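Local structure of DUF1116 domain-containing protein (Enterococcus faecalis, 3CLQ) at residues 45-50 against 92-97; 64-69 against 106-111. The protein is of unknown function but is probably related to the AllG subunit of oxamate carbamoyltransferase. One frame throughout, in Å; residues are numbered along the deposited sequence.

Contact 1: residues 45-50 against 92-97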
loop_
_atom_site.group_PDB
_atom_site.type_symbol
_atom_site.label_atom_id
_atom_site.label_comp_id
_atom_site.label_asym_id
_atom_site.label_seq_id
_atom_site.Cartn_x
_atom_site.Cartn_y
_atom_site.Cartn_z
ATOM N N THR B 45 1.364 -9.606 -37.436
ATOM C CA THR B 45 1.876 -8.331 -36.979
ATOM C C THR B 45 2.388 -8.528 -35.579
ATOM O O THR B 45 1.662 -9.051 -34.742
ATOM C CB THR B 45 0.750 -7.282 -36.894
ATOM O OG1 THR B 45 0.624 -6.597 -38.138
ATOM C CG2 THR B 45 1.056 -6.261 -35.836
ATOM N N ILE B 46 3.628 -8.143 -35.295
ATOM C CA ILE B 46 4.027 -8.156 -33.894
ATOM C C ILE B 46 4.742 -6.899 -33.411
ATOM O O ILE B 46 5.542 -6.295 -34.139
ATOM C CB ILE B 46 4.694 -9.481 -33.425
ATOM C CG1 ILE B 46 6.184 -9.481 -33.632
ATOM C CG2 ILE B 46 4.067 -10.705 -34.094
ATOM C CD1 ILE B 46 6.744 -10.830 -33.287
ATOM N N LEU B 47 4.385 -6.505 -32.185
ATOM C CA LEU B 47 4.785 -5.235 -31.599
ATOM C C LEU B 47 5.896 -5.424 -30.598
ATOM O O LEU B 47 5.977 -6.453 -29.933
ATOM C CB LEU B 47 3.599 -4.577 -30.888
ATOM C CG LEU B 47 2.269 -4.720 -31.625
ATOM C CD1 LEU B 47 1.200 -3.839 -31.029
ATOM C CD2 LEU B 47 2.461 -4.403 -33.109
ATOM N N HIS B 48 6.722 -4.392 -30.474
ATOM C CA HIS B 48 7.875 -4.393 -29.587
ATOM C C HIS B 48 7.937 -3.037 -28.872
ATOM O O HIS B 48 7.240 -2.102 -29.263
ATOM C CB HIS B 48 9.138 -4.579 -30.440
ATOM C CG HIS B 48 9.280 -3.554 -31.523
ATOM N ND1 HIS B 48 9.893 -2.337 -31.322
ATOM C CD2 HIS B 48 8.875 -3.558 -32.817
ATOM C CE1 HIS B 48 9.866 -1.637 -32.445
ATOM N NE2 HIS B 48 9.254 -2.355 -33.369
ATOM N N ALA B 49 8.795 -2.913 -27.862
ATOM C CA ALA B 49 9.027 -1.621 -27.217
ATOM C C ALA B 49 9.956 -0.687 -28.027
ATOM O O ALA B 49 10.611 -1.128 -28.970
ATOM C CB ALA B 49 9.577 -1.824 -25.810
ATOM N N GLY B 50 10.005 0.596 -27.638
ATOM C CA GLY B 50 10.938 1.571 -28.225
ATOM C C GLY B 50 10.537 2.048 -29.610
ATOM O O GLY B 50 9.464 1.707 -30.086
ATOM N N THR B 92 5.124 -7.773 -40.043
ATOM C CA THR B 92 5.194 -6.334 -39.835
ATOM C C THR B 92 5.599 -6.065 -38.381
ATOM O O THR B 92 4.862 -6.379 -37.440
ATOM C CB THR B 92 3.838 -5.639 -40.152
ATOM O OG1 THR B 92 3.493 -5.842 -41.525
ATOM C CG2 THR B 92 3.897 -4.137 -39.859
ATOM N N PHE B 93 6.791 -5.510 -38.209
ATOM C CA PHE B 93 7.286 -5.174 -36.891
ATOM C C PHE B 93 7.079 -3.707 -36.705
ATOM O O PHE B 93 7.664 -2.893 -37.423
ATOM C CB PHE B 93 8.773 -5.477 -36.768
ATOM C CG PHE B 93 9.088 -6.933 -36.800
ATOM C CD1 PHE B 93 9.083 -7.680 -35.631
ATOM C CD2 PHE B 93 9.369 -7.572 -38.015
ATOM C CE1 PHE B 93 9.376 -9.033 -35.662
ATOM C CE2 PHE B 93 9.652 -8.916 -38.058
ATOM C CZ PHE B 93 9.664 -9.654 -36.891
ATOM N N SER B 94 6.245 -3.348 -35.745
ATOM C CA SER B 94 6.117 -1.946 -35.456
ATOM C C SER B 94 5.923 -1.742 -33.982
ATOM O O SER B 94 5.470 -2.654 -33.285
ATOM C CB SER B 94 5.015 -1.290 -36.308
ATOM O OG SER B 94 3.732 -1.760 -35.966
ATOM N N PRO B 95 6.312 -0.555 -33.495
ATOM C CA PRO B 95 6.276 -0.192 -32.071
ATOM C C PRO B 95 4.876 -0.172 -31.473
ATOM O O PRO B 95 3.902 0.198 -32.142
ATOM C CB PRO B 95 6.867 1.226 -32.050
ATOM C CG PRO B 95 7.624 1.365 -33.325
ATOM C CD PRO B 95 6.872 0.523 -34.328
ATOM N N CYS B 96 4.783 -0.549 -30.203
ATOM C CA CYS B 96 3.568 -0.376 -29.458
ATOM C C CYS B 96 3.077 1.043 -29.579
ATOM O O CYS B 96 1.865 1.295 -29.668
ATOM C CB CYS B 96 3.816 -0.667 -27.994
ATOM S SG CYS B 96 4.277 -2.347 -27.702
ATOM N N HIS B 97 4.003 1.988 -29.551
ATOM C CA HIS B 97 3.567 3.361 -29.502
ATOM C C HIS B 97 2.753 3.774 -30.693
ATOM O O HIS B 97 1.897 4.645 -30.580
ATOM C CB HIS B 97 4.709 4.303 -29.249
ATOM C CG HIS B 97 4.799 4.712 -27.824
ATOM N ND1 HIS B 97 5.657 4.111 -26.934
ATOM C CD2 HIS B 97 4.088 5.618 -27.115
ATOM C CE1 HIS B 97 5.495 4.655 -25.741
ATOM N NE2 HIS B 97 4.546 5.570 -25.823
#

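Contact 2: residues 64-69 against 106-111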
loop_
_atom_site.group_PDB
_atom_site.type_symbol
_atom_site.label_atom_id
_atom_site.label_comp_id
_atom_site.label_asym_id
_atom_site.label_seq_id
_atom_site.Cartn_x
_atom_site.Cartn_y
_atom_site.Cartn_z
ATOM N N GLY B 64 15.011 -12.884 -28.973
ATOM C CA GLY B 64 14.455 -14.012 -28.251
ATOM C C GLY B 64 12.969 -13.820 -28.013
ATOM O O GLY B 64 12.200 -14.776 -27.991
ATOM N N ALA B 65 12.558 -12.573 -27.833
ATOM C CA ALA B 65 11.154 -12.270 -27.603
ATOM C C ALA B 65 10.315 -12.543 -28.850
ATOM O O ALA B 65 9.359 -13.300 -28.794
ATOM C CB ALA B 65 10.990 -10.854 -27.156
ATOM N N VAL B 66 10.661 -11.957 -29.987
ATOM C CA VAL B 66 9.852 -12.241 -31.168
ATOM C C VAL B 66 9.791 -13.746 -31.454
ATOM O O VAL B 66 8.826 -14.238 -32.033
ATOM C CB VAL B 66 10.325 -11.483 -32.436
ATOM C CG1 VAL B 66 10.587 -10.008 -32.106
ATOM C CG2 VAL B 66 11.542 -12.130 -32.995
ATOM N N GLN B 67 10.813 -14.475 -31.028
ATOM C CA GLN B 67 10.891 -15.904 -31.321
ATOM C C GLN B 67 9.939 -16.717 -30.470
ATOM O O GLN B 67 9.261 -17.620 -30.971
ATOM C CB GLN B 67 12.321 -16.414 -31.135
ATOM C CG GLN B 67 13.189 -16.215 -32.374
ATOM C CD GLN B 67 14.660 -16.235 -32.043
ATOM O OE1 GLN B 67 15.090 -16.913 -31.103
ATOM N NE2 GLN B 67 15.445 -15.479 -32.805
ATOM N N GLY B 68 9.905 -16.393 -29.178
ATOM C CA GLY B 68 9.029 -17.082 -28.251
ATOM C C GLY B 68 7.627 -16.773 -28.712
ATOM O O GLY B 68 6.772 -17.652 -28.782
ATOM N N ALA B 69 7.415 -15.513 -29.065
ATOM C CA ALA B 69 6.106 -15.039 -29.469
ATOM C C ALA B 69 5.638 -15.825 -30.671
ATOM O O ALA B 69 4.524 -16.364 -30.680
ATOM C CB ALA B 69 6.161 -13.562 -29.808
ATOM N N ALA B 106 11.065 -5.918 -23.394
ATOM C CA ALA B 106 11.106 -6.218 -24.821
ATOM C C ALA B 106 9.777 -5.766 -25.444
ATOM O O ALA B 106 9.710 -5.386 -26.621
ATOM C CB ALA B 106 11.364 -7.692 -25.056
ATOM N N GLY B 107 8.727 -5.800 -24.633
ATOM C CA GLY B 107 7.450 -5.203 -24.994
ATOM C C GLY B 107 6.715 -5.966 -26.076
ATOM O O GLY B 107 5.667 -5.521 -26.572
ATOM N N VAL B 108 7.248 -7.126 -26.438
ATOM C CA VAL B 108 6.687 -7.859 -27.561
ATOM C C VAL B 108 5.250 -8.188 -27.265
ATOM O O VAL B 108 4.910 -8.566 -26.147
ATOM C CB VAL B 108 7.450 -9.134 -27.876
ATOM C CG1 VAL B 108 6.763 -9.875 -29.002
ATOM C CG2 VAL B 108 8.855 -8.789 -28.278
ATOM N N THR B 109 4.404 -8.019 -28.270
ATOM C CA THR B 109 2.974 -8.197 -28.091
ATOM C C THR B 109 2.389 -8.712 -29.396
ATOM O O THR B 109 2.482 -8.042 -30.423
ATOM C CB THR B 109 2.347 -6.869 -27.656
ATOM O OG1 THR B 109 3.055 -6.408 -26.511
ATOM C CG2 THR B 109 0.895 -7.015 -27.302
ATOM N N SER B 110 1.825 -9.915 -29.356
ATOM C CA SER B 110 1.351 -10.565 -30.556
ATOM C C SER B 110 -0.143 -10.764 -30.478
ATOM O O SER B 110 -0.684 -10.802 -29.393
ATOM C CB SER B 110 2.044 -11.910 -30.714
ATOM O OG SER B 110 1.423 -12.900 -29.921
ATOM N N PRO B 111 -0.814 -10.912 -31.628
ATOM C CA PRO B 111 -2.274 -10.938 -31.734
ATOM C C PRO B 111 -3.017 -11.689 -30.633
ATOM O O PRO B 111 -4.093 -11.234 -30.224
ATOM C CB PRO B 111 -2.503 -11.619 -33.064
ATOM C CG PRO B 111 -1.343 -11.194 -33.880
ATOM C CD PRO B 111 -0.177 -11.068 -32.946
#

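Contact 1: residues 45-50 against 92-97
A two-stranded parallel ladder joins Ile46 of strand 45-48 to Thr92 and Phe93 of strand 92-95. Ile46 N donates to Thr92 O at 3.0 Å, while Ser94 N returns only a weak bond to Ile46 O. Further along, Cys96 N donates to His48 O at 3.1 Å, a nearly straight bond of 166°. On one face Ile46 and Phe93 lie side by side, Ile46 CG1 resting 3.8 Å from Phe93 CE1; they are a branched and an aromatic side chain, both suited to the apolar surface of Val66 of helix 60-73. Thr45, Leu47, Thr92 and Ser94 occupy the opposite face. Two of the hydroxyls there are bonded outside the ladder, Thr45 OG1 to Thr42 OG1 and Ser94 OG to His99 NE2. Leu47 CB packs on Cys96 SG at 3.9 Å.

His48 holds its CG between backbone N and carbonyl carbon (chi1 56°), which brings the imidazole alongside Pro95. Pro95 CA sits over one ring face in a CH-pi contact, 4.0 Å from the His48 ring centroid. ND1 of His48 donates to Ala49 O at 2.7 Å, with the acceptor near the ring plane, fixing the ring's rotation. Pro95 N carries no hydrogen, so its closeness to His48 NE2 is packing alone; the rigid proline ring suits a flat imidazole beside it. Neighbouring parallel strands connected through helices 60-73 and 79-87 make a beta-alpha-beta crossover.

Contact 2: residues 64-69 against 106-111
Val108, in the loop that follows strand 92-95, is set against Ala65 and Ala69, two alanines one turn apart on helix 60-73. The tight part of the contact is this small apolar patch. Val108 CG1 is anti to the backbone N (chi1 177°) and touches Ala69 CB at 3.8 Å, while Val108 CB lies 4.0 Å from Ala65 CB. Val108 CG2 lies near Val66 N, at 4.0 Å; its modelled approach to Ala65 CB is too short to be trusted. The helical turn between the alanines is kept in shape by Ala69 N donating to Ala65 O at 3.0 Å. Ala106 adds a further methyl, its CB 3.8 Å from Ala65 CB. Alanine suits these helix positions because a single methyl lets the loop come close, with the CA atoms of Ala65 and Val108 6.3 Å apart; the branched valine supplies the bulk from the other side.

Away from that patch the fit slackens. Val66 CG1 stays 4.4 Å from Val108 CG2; the side chain also touches Ile46, Phe93, Tyr55 and Met58. Ser110 points its CB toward the helix yet makes no close approach to 64-69, packing instead on Phe72. On the partly exposed side of the helix, Gln67 extends away from segment 106-111; its NE2 bonds to Tyr55 OH and the chain touches helix 79-87.

The loop braces itself. Gly107 adopts a positive phi of 71°, easy for glycine, and Thr109 OG1 donates to Gly107 O at 2.8 Å from above the carbonyl plane, across the bend that presents Val108. Between the segments the contact is wholly apolar, so its stability should come from burial and the fit of methyl groups.

Overall arrangement
The centres of contacts 1 and 2 lie about 9 Å apart, and strand 45-48 connects them. One edge of this strand pairs with 92-95; from the other, Leu47 O probably accepts a hydrogen bond from Thr109 N at 2.8 Å, and further along the chain Ala49 N probably donates to Ala106 O at 2.9 Å. Segment 106-111 therefore runs beside the strand while resting on helix 60-73. Val66 of that helix belongs to the apolar packing of both contacts. Their segments alternate along the chain, interlocking strand, helix and loop. Beyond the ladder, Gly50 N bonds to Asp306, tying this region to a distant part of the chain.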